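Local coordinates for mediator of RNA polymerase II transcription subunit 18 (PDB 3C0T), which serves in the Mediator complex, a transcription coactivator that carries information from gene-specific regulatory proteins to the basal RNA polymerase II machinery, at residues E63-T68 and K74-S79; T171-A176 and V180-A185. One frame throughout, in Å; residues are numbered along the deposited sequence.

Contact 1. Residues E63-T68 and K74-S79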
loop_
_atom_site.group_PDB
_atom_site.type_symbol
_atom_site.label_atom_id
_atom_site.label_comp_id
_atom_site.label_asym_id
_atom_site.label_seq_id
_atom_site.Cartn_x
_atom_site.Cartn_y
_atom_site.Cartn_z
ATOM N N GLU A 63 6.084 7.830 -10.909
ATOM C CA GLU A 63 5.338 7.914 -12.158
ATOM C C GLU A 63 5.686 9.248 -12.819
ATOM O O GLU A 63 5.530 9.415 -14.029
ATOM C CB GLU A 63 3.836 7.828 -11.861
ATOM C CG GLU A 63 2.909 8.229 -12.995
ATOM C CD GLU A 63 3.086 7.385 -14.240
ATOM O OE1 GLU A 63 2.238 7.499 -15.149
ATOM O OE2 GLU A 63 4.071 6.620 -14.319
ATOM N N SER A 64 6.177 10.184 -12.005
ATOM C CA SER A 64 6.567 11.515 -12.469
ATOM C C SER A 64 8.082 11.718 -12.368
ATOM O O SER A 64 8.551 12.659 -11.718
ATOM C CB SER A 64 5.859 12.591 -11.634
ATOM O OG SER A 64 6.306 12.574 -10.288
ATOM N N HIS A 65 8.838 10.833 -13.016
ATOM C CA HIS A 65 10.300 10.903 -13.009
ATOM C C HIS A 65 10.921 10.345 -14.280
ATOM O O HIS A 65 10.310 9.537 -14.986
ATOM C CB HIS A 65 10.875 10.118 -11.827
ATOM C CG HIS A 65 10.944 10.894 -10.554
ATOM N ND1 HIS A 65 11.691 12.045 -10.428
ATOM C CD2 HIS A 65 10.366 10.683 -9.348
ATOM C CE1 HIS A 65 11.568 12.511 -9.197
ATOM N NE2 HIS A 65 10.769 11.704 -8.522
ATOM N N ASP A 66 12.146 10.782 -14.557
ATOM C CA ASP A 66 12.892 10.306 -15.713
ATOM C C ASP A 66 13.691 9.128 -15.183
ATOM O O ASP A 66 14.515 9.297 -14.282
ATOM C CB ASP A 66 13.873 11.369 -16.220
ATOM C CG ASP A 66 13.193 12.674 -16.582
ATOM O OD1 ASP A 66 13.902 13.593 -17.059
ATOM O OD2 ASP A 66 11.960 12.785 -16.391
ATOM N N GLU A 67 13.446 7.940 -15.723
ATOM C CA GLU A 67 14.174 6.764 -15.269
ATOM C C GLU A 67 15.657 6.994 -15.525
ATOM O O GLU A 67 16.514 6.296 -14.984
ATOM C CB GLU A 67 13.699 5.523 -16.020
ATOM C CG GLU A 67 14.187 5.435 -17.446
ATOM C CD GLU A 67 13.672 4.198 -18.144
ATOM O OE1 GLU A 67 14.203 3.865 -19.224
ATOM O OE2 GLU A 67 12.732 3.566 -17.610
ATOM N N THR A 68 15.943 7.994 -16.357
ATOM C CA THR A 68 17.307 8.363 -16.716
ATOM C C THR A 68 17.925 9.286 -15.662
ATOM O O THR A 68 19.149 9.382 -15.556
ATOM C CB THR A 68 17.339 9.073 -18.092
ATOM O OG1 THR A 68 16.440 10.190 -18.080
ATOM C CG2 THR A 68 16.921 8.112 -19.199
ATOM N N LYS A 74 16.638 12.983 -4.915
ATOM C CA LYS A 74 16.874 14.335 -4.408
ATOM C C LYS A 74 15.948 15.339 -5.091
ATOM O O LYS A 74 15.685 16.420 -4.564
ATOM C CB LYS A 74 18.333 14.750 -4.620
ATOM C CG LYS A 74 19.280 14.287 -3.520
ATOM C CD LYS A 74 20.594 15.060 -3.573
ATOM C CE LYS A 74 21.438 14.814 -2.327
ATOM N NZ LYS A 74 22.673 15.652 -2.305
ATOM N N ASN A 75 15.456 14.966 -6.267
ATOM C CA ASN A 75 14.544 15.814 -7.029
ATOM C C ASN A 75 13.089 15.378 -6.856
ATOM O O ASN A 75 12.281 15.543 -7.773
ATOM C CB ASN A 75 14.899 15.773 -8.518
ATOM C CG ASN A 75 16.128 16.595 -8.847
ATOM O OD1 ASN A 75 17.209 16.360 -8.307
ATOM N ND2 ASN A 75 15.966 17.570 -9.735
ATOM N N THR A 76 12.752 14.828 -5.689
ATOM C CA THR A 76 11.383 14.373 -5.452
ATOM C C THR A 76 10.781 14.850 -4.147
ATOM O O THR A 76 11.476 15.283 -3.223
ATOM C CB THR A 76 11.263 12.828 -5.415
ATOM O OG1 THR A 76 12.066 12.247 -6.447
ATOM C CG2 THR A 76 9.807 12.407 -5.625
ATOM N N GLN A 77 9.462 14.748 -4.095
ATOM C CA GLN A 77 8.705 15.097 -2.917
ATOM C C GLN A 77 8.373 13.736 -2.317
ATOM O O GLN A 77 7.947 12.825 -3.029
ATOM C CB GLN A 77 7.425 15.836 -3.310
ATOM C CG GLN A 77 6.623 16.356 -2.128
ATOM C CD GLN A 77 5.488 17.271 -2.547
ATOM O OE1 GLN A 77 4.816 17.865 -1.704
ATOM N NE2 GLN A 77 5.267 17.387 -3.854
ATOM N N TRP A 78 8.600 13.586 -1.021
ATOM C CA TRP A 78 8.311 12.330 -0.353
ATOM C C TRP A 78 7.173 12.488 0.622
ATOM O O TRP A 78 7.075 13.494 1.313
ATOM C CB TRP A 78 9.518 11.831 0.444
ATOM C CG TRP A 78 10.686 11.402 -0.365
ATOM C CD1 TRP A 78 11.690 12.191 -0.843
ATOM C CD2 TRP A 78 10.987 10.068 -0.782
ATOM N NE1 TRP A 78 12.604 11.430 -1.531
ATOM C CE2 TRP A 78 12.197 10.121 -1.507
ATOM C CE3 TRP A 78 10.353 8.830 -0.610
ATOM C CZ2 TRP A 78 12.787 8.980 -2.065
ATOM C CZ3 TRP A 78 10.938 7.700 -1.164
ATOM C CH2 TRP A 78 12.145 7.783 -1.882
ATOM N N SER A 79 6.298 11.497 0.666
ATOM C CA SER A 79 5.223 11.512 1.634
ATOM C C SER A 79 5.787 10.611 2.723
ATOM O O SER A 79 6.393 9.574 2.438
ATOM C CB SER A 79 3.946 10.929 1.048
ATOM O OG SER A 79 3.303 11.883 0.225
#

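Contact 2. Residues T171-A176 and V180-A185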
loop_
_atom_site.group_PDB
_atom_site.type_symbol
_atom_site.label_atom_id
_atom_site.label_comp_id
_atom_site.label_asym_id
_atom_site.label_seq_id
_atom_site.Cartn_x
_atom_site.Cartn_y
_atom_site.Cartn_z
ATOM N N THR A 171 -10.570 4.052 2.822
ATOM C CA THR A 171 -11.013 5.423 2.905
ATOM C C THR A 171 -10.419 5.967 4.195
ATOM O O THR A 171 -10.141 5.207 5.126
ATOM C CB THR A 171 -12.542 5.542 2.923
ATOM O OG1 THR A 171 -12.891 6.928 2.830
ATOM C CG2 THR A 171 -13.128 4.948 4.195
ATOM N N HIS A 172 -10.193 7.274 4.241
ATOM C CA HIS A 172 -9.609 7.896 5.420
ATOM C C HIS A 172 -10.580 8.820 6.151
ATOM O O HIS A 172 -11.352 9.556 5.528
ATOM C CB HIS A 172 -8.368 8.704 5.032
ATOM C CG HIS A 172 -7.234 7.873 4.522
ATOM N ND1 HIS A 172 -6.613 6.908 5.287
ATOM C CD2 HIS A 172 -6.593 7.877 3.328
ATOM C CE1 HIS A 172 -5.639 6.354 4.587
ATOM N NE2 HIS A 172 -5.606 6.923 3.396
ATOM N N VAL A 173 -10.527 8.772 7.479
ATOM C CA VAL A 173 -11.354 9.620 8.328
ATOM C C VAL A 173 -10.398 10.419 9.213
ATOM O O VAL A 173 -9.683 9.857 10.045
ATOM C CB VAL A 173 -12.302 8.787 9.213
ATOM C CG1 VAL A 173 -13.095 9.712 10.131
ATOM C CG2 VAL A 173 -13.252 7.970 8.333
ATOM N N ALA A 174 -10.379 11.733 9.012
ATOM C CA ALA A 174 -9.494 12.632 9.758
ATOM C C ALA A 174 -9.583 12.521 11.279
ATOM O O ALA A 174 -8.566 12.372 11.959
ATOM C CB ALA A 174 -9.754 14.076 9.336
ATOM N N ASP A 175 -10.798 12.594 11.806
ATOM C CA ASP A 175 -11.015 12.535 13.247
ATOM C C ASP A 175 -11.694 11.240 13.676
ATOM O O ASP A 175 -12.848 10.995 13.332
ATOM C CB ASP A 175 -11.870 13.734 13.679
ATOM C CG ASP A 175 -12.125 13.770 15.176
ATOM O OD1 ASP A 175 -12.936 14.618 15.614
ATOM O OD2 ASP A 175 -11.522 12.962 15.916
ATOM N N ALA A 176 -10.980 10.420 14.438
ATOM C CA ALA A 176 -11.527 9.154 14.914
ATOM C C ALA A 176 -12.740 9.379 15.818
ATOM O O ALA A 176 -13.596 8.505 15.957
ATOM C CB ALA A 176 -10.450 8.373 15.668
ATOM N N VAL A 180 -20.079 10.015 13.276
ATOM C CA VAL A 180 -20.844 10.051 12.042
ATOM C C VAL A 180 -19.963 9.826 10.816
ATOM O O VAL A 180 -20.372 9.162 9.861
ATOM C CB VAL A 180 -21.604 11.387 11.914
ATOM C CG1 VAL A 180 -22.290 11.481 10.558
ATOM C CG2 VAL A 180 -22.637 11.488 13.036
ATOM N N ALA A 181 -18.752 10.370 10.849
ATOM C CA ALA A 181 -17.824 10.212 9.738
ATOM C C ALA A 181 -17.346 8.764 9.655
ATOM O O ALA A 181 -17.226 8.201 8.568
ATOM C CB ALA A 181 -16.639 11.147 9.914
ATOM N N MET A 182 -17.074 8.169 10.810
ATOM C CA MET A 182 -16.617 6.789 10.872
ATOM C C MET A 182 -17.680 5.833 10.357
ATOM O O MET A 182 -17.372 4.863 9.666
ATOM C CB MET A 182 -16.268 6.404 12.310
ATOM C CG MET A 182 -15.041 7.104 12.856
ATOM S SD MET A 182 -13.533 6.698 11.937
ATOM C CE MET A 182 -13.043 5.193 12.754
ATOM N N ALA A 183 -18.933 6.106 10.702
ATOM C CA ALA A 183 -20.032 5.246 10.287
ATOM C C ALA A 183 -20.319 5.374 8.800
ATOM O O ALA A 183 -20.713 4.406 8.154
ATOM C CB ALA A 183 -21.282 5.572 11.092
ATOM N N LYS A 184 -20.128 6.570 8.263
ATOM C CA LYS A 184 -20.363 6.818 6.850
ATOM C C LYS A 184 -19.268 6.123 6.026
ATOM O O LYS A 184 -19.497 5.692 4.896
ATOM C CB LYS A 184 -20.354 8.328 6.584
ATOM C CG LYS A 184 -20.597 8.738 5.129
ATOM C CD LYS A 184 -21.997 8.358 4.647
ATOM C CE LYS A 184 -23.096 9.076 5.442
ATOM N NZ LYS A 184 -24.487 8.665 5.027
ATOM N N ALA A 185 -18.077 6.008 6.601
ATOM C CA ALA A 185 -16.980 5.365 5.899
ATOM C C ALA A 185 -17.189 3.850 5.852
ATOM O O ALA A 185 -16.971 3.231 4.810
ATOM C CB ALA A 185 -15.650 5.703 6.568
#

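Contact 1. Residues E63-T68 and K74-S79
H65 and T76 bring the two backbones to their nearest approach, with CA atoms 8.4 Å apart, a spacing bridged by the ring of H65, which meets the side chain of T76 and the backbone carbonyl of N75. Residues 63-68 follow no regular helix or strand, whereas 74-79 runs as loop until W78 and S79 enter strand 78-83. The buried surface is small, 112 Å² over both segments, and more than half of it belongs to H65.

The imidazole of H65 reaches across edge first. Its CG lies beside the backbone N and opposite the carbonyl carbon (chi1 -85°), which carries the CE1-NE2 edge to T76. The CB of T76 sits in the plane of the ring, at 3.3 Å from H65 NE2. The carbonyl O of N75 also lies in that plane, 3.4 Å from H65 CE1, so two consecutive residues line one margin of the ring. H65 NE2 is modelled 2.5 Å from T76 OG1, a separation that is doubtful; the hydroxyl is hydrogen-bonded to the carbonyl O of W72, inside the same loop. That bond helps hold OG1, which stands anti to the carbonyl carbon of T76 (chi1 -41°).

Both H65 and T76 also rest on S60 of strand 56-61, and H65 touches I152 from another loop. Without the imidazole, as with an alanine here, T76 CB and N75 O would probably lose the ring edge that meets them, and a gap would open at the surface between the two limbs of the loop.

Backbone bonds of W78 with L104 and of S79 with C59 mark where regular pairing resumes. The arrangement is that of a long connection between adjacent antiparallel strands, 56-61 and 78-83, whose two limbs meet beyond the ends of the paired strands.

Contact 2. Residues T171-A176 and V180-A185
V173 and M182 lie where strand 171-173 and helix 180-185 come close, with CA atoms 6.5 Å apart. The short axes approach to 8.8 Å and run almost exactly antiparallel, at 172°, so the helix retraces the strand it follows.

V173 is the side chain to trace outward. Its CB already meets the sulfur of M182, at 3.6 Å from SD. One branch, CG1, is anti to the backbone N (chi1 177°) and touches two helix residues: M182 SD at 3.5 Å and A181 CB at 3.8 Å. The other branch, CG2, turns toward the next helical turn and ends 3.7 Å from A185 CB. The valine thus spans a pair of alanines one turn apart, while the thioether lies across its flank; L4 of strand 2-10 touches it too, in keeping with its burial.

M182 gets there with a chain bent twice. The bend at chi2 (-62°) brings SD against the valine, and a second bend at chi3 turns the terminal methyl; CG passes 3.7 Å from A176 O, packing against the turn that leads into the helix. The methionine also touches Q2. Further along, T171 sends its methyl to the helix, CG2 lying 3.5 Å from A185 CB, whereas its OG1 is hydrogen-bonded to D135 O. All the contacts crossing here are apolar or van der Waals.

Polar groups instead shape the turn, where D175 OD2 accepts from S177 N and N178 OD1 from A181 N in the first turn of the helix. The small A181 and A185, facing the strand, probably allow the close approach. The whole is a strand followed by a tight connection and an antiparallel helix, which lays helix 179-196 against the end of strand 165-173 on the outside of the curled antiparallel sheet.

Contacts 1 and 2 lie at separate places on one curled antiparallel sheet: their centres are 31 Å apart and their nearest atoms about 11 Å, so they do not touch. Each is centred 18 Å from the centre of the chain. The sheet joins them through neighbouring strands, since 78-83 pairs with 95-104, that strand with 2-10, and 2-10 with 165-173. Along the sequence they follow in series, both being short-range closures, one of a loop between strands and one of a turn into a helix. The curled sheet is consistent with the CYTH-clan assignment of the family; neither contact includes a ligand or metal.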